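Local coordinates for protein prolyl-tRNA synthetase (Giardia lamblia ATCC 50803, PDB 3IAL) that probably joins L-proline to tRNA(Pro) at the expense of ATP, passing through a prolyl-adenylate intermediate, the species bound in this structure, at residues 202-207 / 278-283; 29-34 / 289-294. One frame throughout, in Å; residues are numbered along the deposited sequence.

How the interactions relate
Interaction 1 packs the loop after helix 180-201 against helix 276-285, and interaction 2 packs helix 24-34 against the loop that follows helix 276-285. Their centres lie about 14 Å apart, and along the chain interaction 1 is nested within the loop that interaction 2 closes. Leu-282 joins them from the flank of its helix: its CD2 is 3.4 Å from Leu-293 CD2, and its CD1 is 4.1 Å from Met-32 CE. A second touch brings Leu-202 O within 3.7 Å of Pro-294 CG. Interaction 1 is close to the active site, with the side chain of Cys-280 about 8 Å from the bound prolyl-adenylate.

Interaction 1. Residues 202-207 / 278-283; sequences LCFKGQ and LACALS
The ring of Phe-204 is laid over Cys-280, whose CB sits beneath one aromatic face, shifted toward the rim. CZ is the ring atom nearest that methylene, at 3.6 Å from Cys-280 CB, and CB is 3.9 Å from the ring centroid and 23° off the ring normal, a CH-pi contact. The sulfur follows at a slant, with Cys-280 SG 4.9 Å from the Phe-204 centroid in an oblique sulfur-aromatic contact. Chi1 of 74° places Phe-204 CG between its own backbone N and carbonyl carbon, and from there the ring reaches across to the helix. Its CE2 side extends to the next residue, lying 4.1 Å from Ala-281 CB, while the approach of Ala-281 N to the ring is oblique. The same methyl also meets Leu-202, CB to CB at 4.2 Å, close beside the ring, so Ala-281 is touched by both Leu-202 and Phe-204. Between them the helical path of 180-201 breaks at Cys-203, whose positive phi turns the chain. Phe-204 is also held to helix 180-201: its ring meets Phe-198 and its carbonyl accepts from Ser-199 OG. No hydrogen bond crosses between the two segments, but Leu-202 O bonds to His-285 NE2 farther along helix 276-285. Within helix 276-285 Ala-279 O takes two donors from opposite faces of its carbonyl plane, Ser-283 N and Ser-283 OG, the hydroxyl at 2.7 Å, which gives the buried hydroxyl's hydrogen a partner within its own helix. Helix 276-285 follows strand 263-274 in the strand-then-helix order of motif 3 of class II aminoacyl-tRNA synthetases, and begins at the edge of the prolyl-adenylate pocket.

Interaction 2. Residues 29-34 / 289-294; sequences DAIMDA and GGLVLP
With chi1 at -158°, Ile-31 holds CG1 roughly opposite its backbone N and directs that branch off helix 24-34 at the loop, and chi2 of 50° then bends CD1 onto the backbone of Gly-290. Leu-291 answers with chi1 of -58°, which sets CG opposite its carbonyl carbon and brings CD2 round to the isoleucine although the side chain starts out across the line of approach. The two side chains meet at a slant, CD2 of Leu-291 pressed 3.5 Å from Ile-31 CG1, tighter than ordinary van der Waals contact. Leu-291 CG backs this up at 3.8 Å from the same CG1. One residue earlier in the loop, Ile-31 CD1 rests 3.7 Å from Gly-290 CA, with Leu-291 N a little farther on, so the methyl is seated on main chain. Gly-290 has a positive phi, in a conformation in which a CB would collide with the carbonyl O of Gly-289; with only hydrogens on its CA, it also lets the isoleucine come this near. Leu-359, at the end of helix 350-359, touches the side chains of both Ile-31 and Ala-34 and shares a backbone hydrogen bond with Leu-291, which ties the loop to the same helix. Elsewhere on helix 24-34, Asp-29 OD1 forms a salt bridge with Lys-160. Across the contact itself no hydrogen bond is made, and all three touching residues are buried. All-carbon and buried, the contact is consistent with hydrophobic packing and close fit, with no polar link between the two segments: Ile-31 CD1 is set against the glycine backbone and CG1 against the leucine methyl.

Interaction 1. Residues 202-207 / 278-283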
ATOM      1  N   LEU B 202      -8.306  10.655  13.728  1.00 25.30           N
ATOM      2  CA  LEU B 202      -7.109  11.404  14.144  1.00 26.42           C
ATOM      3  C   LEU B 202      -7.398  12.535  15.113  1.00 27.86           C
ATOM      4  O   LEU B 202      -6.484  13.248  15.509  1.00 28.77           O
ATOM      5  CB  LEU B 202      -6.333  11.933  12.933  1.00 24.63           C
ATOM      6  CG  LEU B 202      -5.812  10.838  12.009  1.00 26.51           C
ATOM      7  CD1 LEU B 202      -5.176  11.481  10.778  1.00 27.23           C
ATOM      8  CD2 LEU B 202      -4.837   9.902  12.739  1.00 23.54           C
ATOM      9  N   CYS B 203      -8.662  12.686  15.504  1.00 30.94           N
ATOM     10  CA  CYS B 203      -9.053  13.604  16.575  1.00 30.35           C
ATOM     11  C   CYS B 203      -8.641  15.062  16.401  1.00 29.54           C
ATOM     12  O   CYS B 203      -8.343  15.733  17.389  1.00 30.73           O
ATOM     13  CB  CYS B 203      -8.514  13.094  17.915  1.00 30.82           C
ATOM     14  SG  CYS B 203      -9.013  11.425  18.303  1.00 30.37           S
ATOM     15  N   PHE B 204      -8.624  15.563  15.167  1.00 29.32           N
ATOM     16  CA  PHE B 204      -8.407  17.001  14.933  1.00 27.24           C
ATOM     17  C   PHE B 204      -9.399  17.579  13.918  1.00 26.94           C
ATOM     18  O   PHE B 204     -10.169  16.851  13.298  1.00 30.10           O
ATOM     19  CB  PHE B 204      -6.945  17.303  14.550  1.00 28.26           C
ATOM     20  CG  PHE B 204      -6.570  16.890  13.148  1.00 26.41           C
ATOM     21  CD1 PHE B 204      -6.808  17.735  12.074  1.00 24.46           C
ATOM     22  CD2 PHE B 204      -5.963  15.660  12.909  1.00 27.63           C
ATOM     23  CE1 PHE B 204      -6.457  17.360  10.777  1.00 26.02           C
ATOM     24  CE2 PHE B 204      -5.614  15.274  11.610  1.00 27.43           C
ATOM     25  CZ  PHE B 204      -5.858  16.124  10.549  1.00 25.11           C
ATOM     26  N   LYS B 205      -9.373  18.897  13.780  1.00 27.23           N
ATOM     27  CA  LYS B 205     -10.345  19.640  12.996  1.00 29.19           C
ATOM     28  C   LYS B 205      -9.619  20.549  12.012  1.00 27.94           C
ATOM     29  O   LYS B 205      -8.520  21.021  12.287  1.00 26.01           O
ATOM     30  CB  LYS B 205     -11.195  20.497  13.946  1.00 31.97           C
ATOM     31  CG  LYS B 205     -12.422  21.093  13.319  1.00 38.37           C
ATOM     32  CD  LYS B 205     -13.200  21.918  14.310  1.00 39.23           C
ATOM     33  CE  LYS B 205     -14.278  22.738  13.603  1.00 44.03           C
ATOM     34  NZ  LYS B 205     -15.071  23.566  14.574  1.00 46.66           N
ATOM     35  N   GLY B 206     -10.248  20.800  10.873  1.00 27.02           N
ATOM     36  CA  GLY B 206      -9.750  21.759   9.903  1.00 27.59           C
ATOM     37  C   GLY B 206     -10.865  22.697   9.496  1.00 27.81           C
ATOM     38  O   GLY B 206     -12.036  22.362   9.645  1.00 27.73           O
ATOM     39  N   GLN B 207     -10.507  23.872   8.981  1.00 27.68           N
ATOM     40  CA  GLN B 207     -11.503  24.804   8.448  1.00 26.89           C
ATOM     41  C   GLN B 207     -11.847  24.457   7.002  1.00 28.24           C
ATOM     42  O   GLN B 207     -11.008  24.595   6.108  1.00 27.39           O
ATOM     43  CB  GLN B 207     -11.004  26.250   8.518  1.00 27.22           C
ATOM     44  CG  GLN B 207     -12.023  27.277   8.023  1.00 30.50           C
ATOM     45  CD  GLN B 207     -13.298  27.298   8.856  1.00 33.02           C
ATOM     46  OE1 GLN B 207     -13.252  27.463  10.074  1.00 36.00           O
ATOM     47  NE2 GLN B 207     -14.441  27.144   8.199  1.00 34.77           N
ATOM     48  N   LEU B 278      -0.797  13.394   8.467  1.00 24.64           N
ATOM     49  CA  LEU B 278       0.054  12.911   9.553  1.00 24.07           C
ATOM     50  C   LEU B 278       0.735  14.088  10.257  1.00 25.73           C
ATOM     51  O   LEU B 278       0.746  14.153  11.483  1.00 27.78           O
ATOM     52  CB  LEU B 278       1.095  11.916   9.028  1.00 22.39           C
ATOM     53  CG  LEU B 278       2.059  11.281  10.036  1.00 24.30           C
ATOM     54  CD1 LEU B 278       1.291  10.491  11.088  1.00 19.31           C
ATOM     55  CD2 LEU B 278       3.091  10.388   9.330  1.00 23.67           C
ATOM     56  N   ALA B 279       1.277  15.024   9.487  1.00 25.53           N
ATOM     57  CA  ALA B 279       1.862  16.238  10.060  1.00 27.37           C
ATOM     58  C   ALA B 279       0.900  16.898  11.059  1.00 28.03           C
ATOM     59  O   ALA B 279       1.306  17.245  12.170  1.00 26.14           O
ATOM     60  CB  ALA B 279       2.249  17.219   8.972  1.00 26.62           C
ATOM     61  N   CYS B 280      -0.364  17.051  10.664  1.00 28.29           N
ATOM     62  CA  CYS B 280      -1.389  17.675  11.520  1.00 29.77           C
ATOM     63  C   CYS B 280      -1.620  16.906  12.823  1.00 29.31           C
ATOM     64  O   CYS B 280      -1.529  17.473  13.904  1.00 28.78           O
ATOM     65  CB  CYS B 280      -2.721  17.809  10.776  1.00 30.79           C
ATOM     66  SG  CYS B 280      -2.746  19.077   9.496  1.00 28.49           S
ATOM     67  N   ALA B 281      -1.905  15.615  12.702  1.00 30.74           N
ATOM     68  CA  ALA B 281      -2.169  14.751  13.856  1.00 30.69           C
ATOM     69  C   ALA B 281      -1.019  14.759  14.856  1.00 31.47           C
ATOM     70  O   ALA B 281      -1.246  14.806  16.064  1.00 30.13           O
ATOM     71  CB  ALA B 281      -2.433  13.339  13.398  1.00 30.65           C
ATOM     72  N   LEU B 282       0.216  14.713  14.358  1.00 29.67           N
ATOM     73  CA  LEU B 282       1.376  14.678  15.251  1.00 28.42           C
ATOM     74  C   LEU B 282       1.561  16.032  15.924  1.00 27.36           C
ATOM     75  O   LEU B 282       1.833  16.105  17.121  1.00 24.93           O
ATOM     76  CB  LEU B 282       2.647  14.286  14.501  1.00 26.41           C
ATOM     77  CG  LEU B 282       2.678  12.902  13.826  1.00 28.21           C
ATOM     78  CD1 LEU B 282       4.049  12.687  13.232  1.00 21.01           C
ATOM     79  CD2 LEU B 282       2.312  11.749  14.759  1.00 20.53           C
ATOM     80  N   SER B 283       1.388  17.094  15.145  1.00 26.89           N
ATOM     81  CA  SER B 283       1.732  18.442  15.577  1.00 27.55           C
ATOM     82  C   SER B 283       0.736  18.986  16.592  1.00 27.81           C
ATOM     83  O   SER B 283       1.122  19.623  17.579  1.00 26.53           O
ATOM     84  CB  SER B 283       1.810  19.377  14.367  1.00 26.40           C
ATOM     85  OG  SER B 283       2.900  19.034  13.511  1.00 25.19           O
TER

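Interaction 2. Residues 29-34 / 289-294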
ATOM      1  N   ASP B  29      10.920  19.666  14.035  1.00 26.04           N
ATOM      2  CA  ASP B  29      12.178  19.118  13.521  1.00 27.68           C
ATOM      3  C   ASP B  29      12.826  18.137  14.490  1.00 29.68           C
ATOM      4  O   ASP B  29      13.277  17.065  14.076  1.00 32.02           O
ATOM      5  CB  ASP B  29      13.176  20.232  13.192  1.00 29.94           C
ATOM      6  CG  ASP B  29      12.787  21.027  11.960  1.00 33.00           C
ATOM      7  OD1 ASP B  29      12.004  20.524  11.117  1.00 34.75           O
ATOM      8  OD2 ASP B  29      13.268  22.171  11.845  1.00 36.63           O
ATOM      9  N   ALA B  30      12.866  18.494  15.774  1.00 28.12           N
ATOM     10  CA  ALA B  30      13.478  17.634  16.781  1.00 26.64           C
ATOM     11  C   ALA B  30      12.670  16.329  16.980  1.00 26.16           C
ATOM     12  O   ALA B  30      13.245  15.239  17.034  1.00 27.25           O
ATOM     13  CB  ALA B  30      13.640  18.384  18.107  1.00 26.13           C
ATOM     14  N   ILE B  31      11.348  16.429  17.064  1.00 23.73           N
ATOM     15  CA  ILE B  31      10.534  15.223  17.233  1.00 23.60           C
ATOM     16  C   ILE B  31      10.631  14.289  16.010  1.00 24.54           C
ATOM     17  O   ILE B  31      10.625  13.075  16.180  1.00 25.07           O
ATOM     18  CB  ILE B  31       9.056  15.532  17.611  1.00 23.38           C
ATOM     19  CG1 ILE B  31       8.408  14.316  18.293  1.00 25.55           C
ATOM     20  CG2 ILE B  31       8.246  15.958  16.378  1.00 21.10           C
ATOM     21  CD1 ILE B  31       9.240  13.706  19.452  1.00 23.91           C
ATOM     22  N   MET B  32      10.753  14.844  14.798  1.00 26.66           N
ATOM     23  CA  MET B  32      10.931  14.026  13.580  1.00 28.14           C
ATOM     24  C   MET B  32      12.123  13.097  13.738  1.00 29.53           C
ATOM     25  O   MET B  32      12.041  11.906  13.410  1.00 29.27           O
ATOM     26  CB  MET B  32      11.172  14.881  12.327  1.00 29.28           C
ATOM     27  CG  MET B  32       9.983  15.632  11.757  1.00 29.99           C
ATOM     28  SD  MET B  32       8.608  14.604  11.222  1.00 30.83           S
ATOM     29  CE  MET B  32       7.471  14.891  12.572  1.00 27.86           C
ATOM     30  N   ASP B  33      13.222  13.650  14.253  1.00 29.43           N
ATOM     31  CA  ASP B  33      14.449  12.889  14.471  1.00 30.70           C
ATOM     32  C   ASP B  33      14.404  12.000  15.716  1.00 29.28           C
ATOM     33  O   ASP B  33      14.662  10.797  15.629  1.00 28.48           O
ATOM     34  CB  ASP B  33      15.655  13.834  14.535  1.00 32.53           C
ATOM     35  CG  ASP B  33      15.881  14.593  13.224  1.00 38.22           C
ATOM     36  OD1 ASP B  33      15.175  14.310  12.225  1.00 44.88           O
ATOM     37  OD2 ASP B  33      16.764  15.479  13.195  1.00 44.60           O
ATOM     38  N   ALA B  34      14.078  12.593  16.865  1.00 27.91           N
ATOM     39  CA  ALA B  34      14.126  11.886  18.149  1.00 26.09           C
ATOM     40  C   ALA B  34      13.193  10.678  18.188  1.00 25.66           C
ATOM     41  O   ALA B  34      13.544   9.641  18.754  1.00 27.84           O
ATOM     42  CB  ALA B  34      13.810  12.843  19.308  1.00 25.34           C
ATOM     43  N   GLY B 289       6.713  16.245  26.127  1.00 26.83           N
ATOM     44  CA  GLY B 289       7.383  14.945  26.179  1.00 25.63           C
ATOM     45  C   GLY B 289       7.570  14.301  24.811  1.00 26.94           C
ATOM     46  O   GLY B 289       8.167  13.226  24.701  1.00 26.00           O
ATOM     47  N   GLY B 290       7.035  14.938  23.768  1.00 27.01           N
ATOM     48  CA  GLY B 290       7.107  14.402  22.405  1.00 25.70           C
ATOM     49  C   GLY B 290       5.736  14.092  21.837  1.00 25.52           C
ATOM     50  O   GLY B 290       4.815  14.904  21.953  1.00 24.96           O
ATOM     51  N   LEU B 291       5.603  12.910  21.232  1.00 24.10           N
ATOM     52  CA  LEU B 291       4.402  12.540  20.515  1.00 25.69           C
ATOM     53  C   LEU B 291       3.301  12.085  21.460  1.00 26.95           C
ATOM     54  O   LEU B 291       3.569  11.606  22.555  1.00 27.08           O
ATOM     55  CB  LEU B 291       4.685  11.408  19.509  1.00 25.28           C
ATOM     56  CG  LEU B 291       5.742  11.662  18.430  1.00 24.62           C
ATOM     57  CD1 LEU B 291       5.967  10.414  17.597  1.00 21.78           C
ATOM     58  CD2 LEU B 291       5.359  12.838  17.549  1.00 20.90           C
ATOM     59  N   VAL B 292       2.067  12.253  20.999  1.00 27.09           N
ATOM     60  CA  VAL B 292       0.864  11.767  21.656  1.00 27.84           C
ATOM     61  C   VAL B 292      -0.023  11.258  20.509  1.00 28.23           C
ATOM     62  O   VAL B 292      -0.692  12.038  19.854  1.00 28.65           O
ATOM     63  CB  VAL B 292       0.158  12.916  22.418  1.00 30.36           C
ATOM     64  CG1 VAL B 292      -1.200  12.482  22.948  1.00 23.16           C
ATOM     65  CG2 VAL B 292       1.061  13.457  23.554  1.00 30.94           C
ATOM     66  N   LEU B 293      -0.017   9.950  20.273  1.00 28.77           N
ATOM     67  CA  LEU B 293      -0.599   9.374  19.058  1.00 30.35           C
ATOM     68  C   LEU B 293      -2.046   8.919  19.241  1.00 29.90           C
ATOM     69  O   LEU B 293      -2.345   8.169  20.165  1.00 29.40           O
ATOM     70  CB  LEU B 293       0.237   8.174  18.591  1.00 28.83           C
ATOM     71  CG  LEU B 293       1.711   8.451  18.305  1.00 29.46           C
ATOM     72  CD1 LEU B 293       2.443   7.140  18.020  1.00 30.30           C
ATOM     73  CD2 LEU B 293       1.867   9.428  17.141  1.00 26.58           C
ATOM     74  N   PRO B 294      -2.943   9.350  18.341  1.00 29.00           N
ATOM     75  CA  PRO B 294      -4.243   8.700  18.259  1.00 27.99           C
ATOM     76  C   PRO B 294      -4.072   7.200  17.966  1.00 29.20           C
ATOM     77  O   PRO B 294      -3.096   6.820  17.299  1.00 29.33           O
ATOM     78  CB  PRO B 294      -4.913   9.404  17.087  1.00 28.75           C
ATOM     79  CG  PRO B 294      -4.221  10.718  16.972  1.00 30.20           C
ATOM     80  CD  PRO B 294      -2.809  10.445  17.365  1.00 29.79           C
TER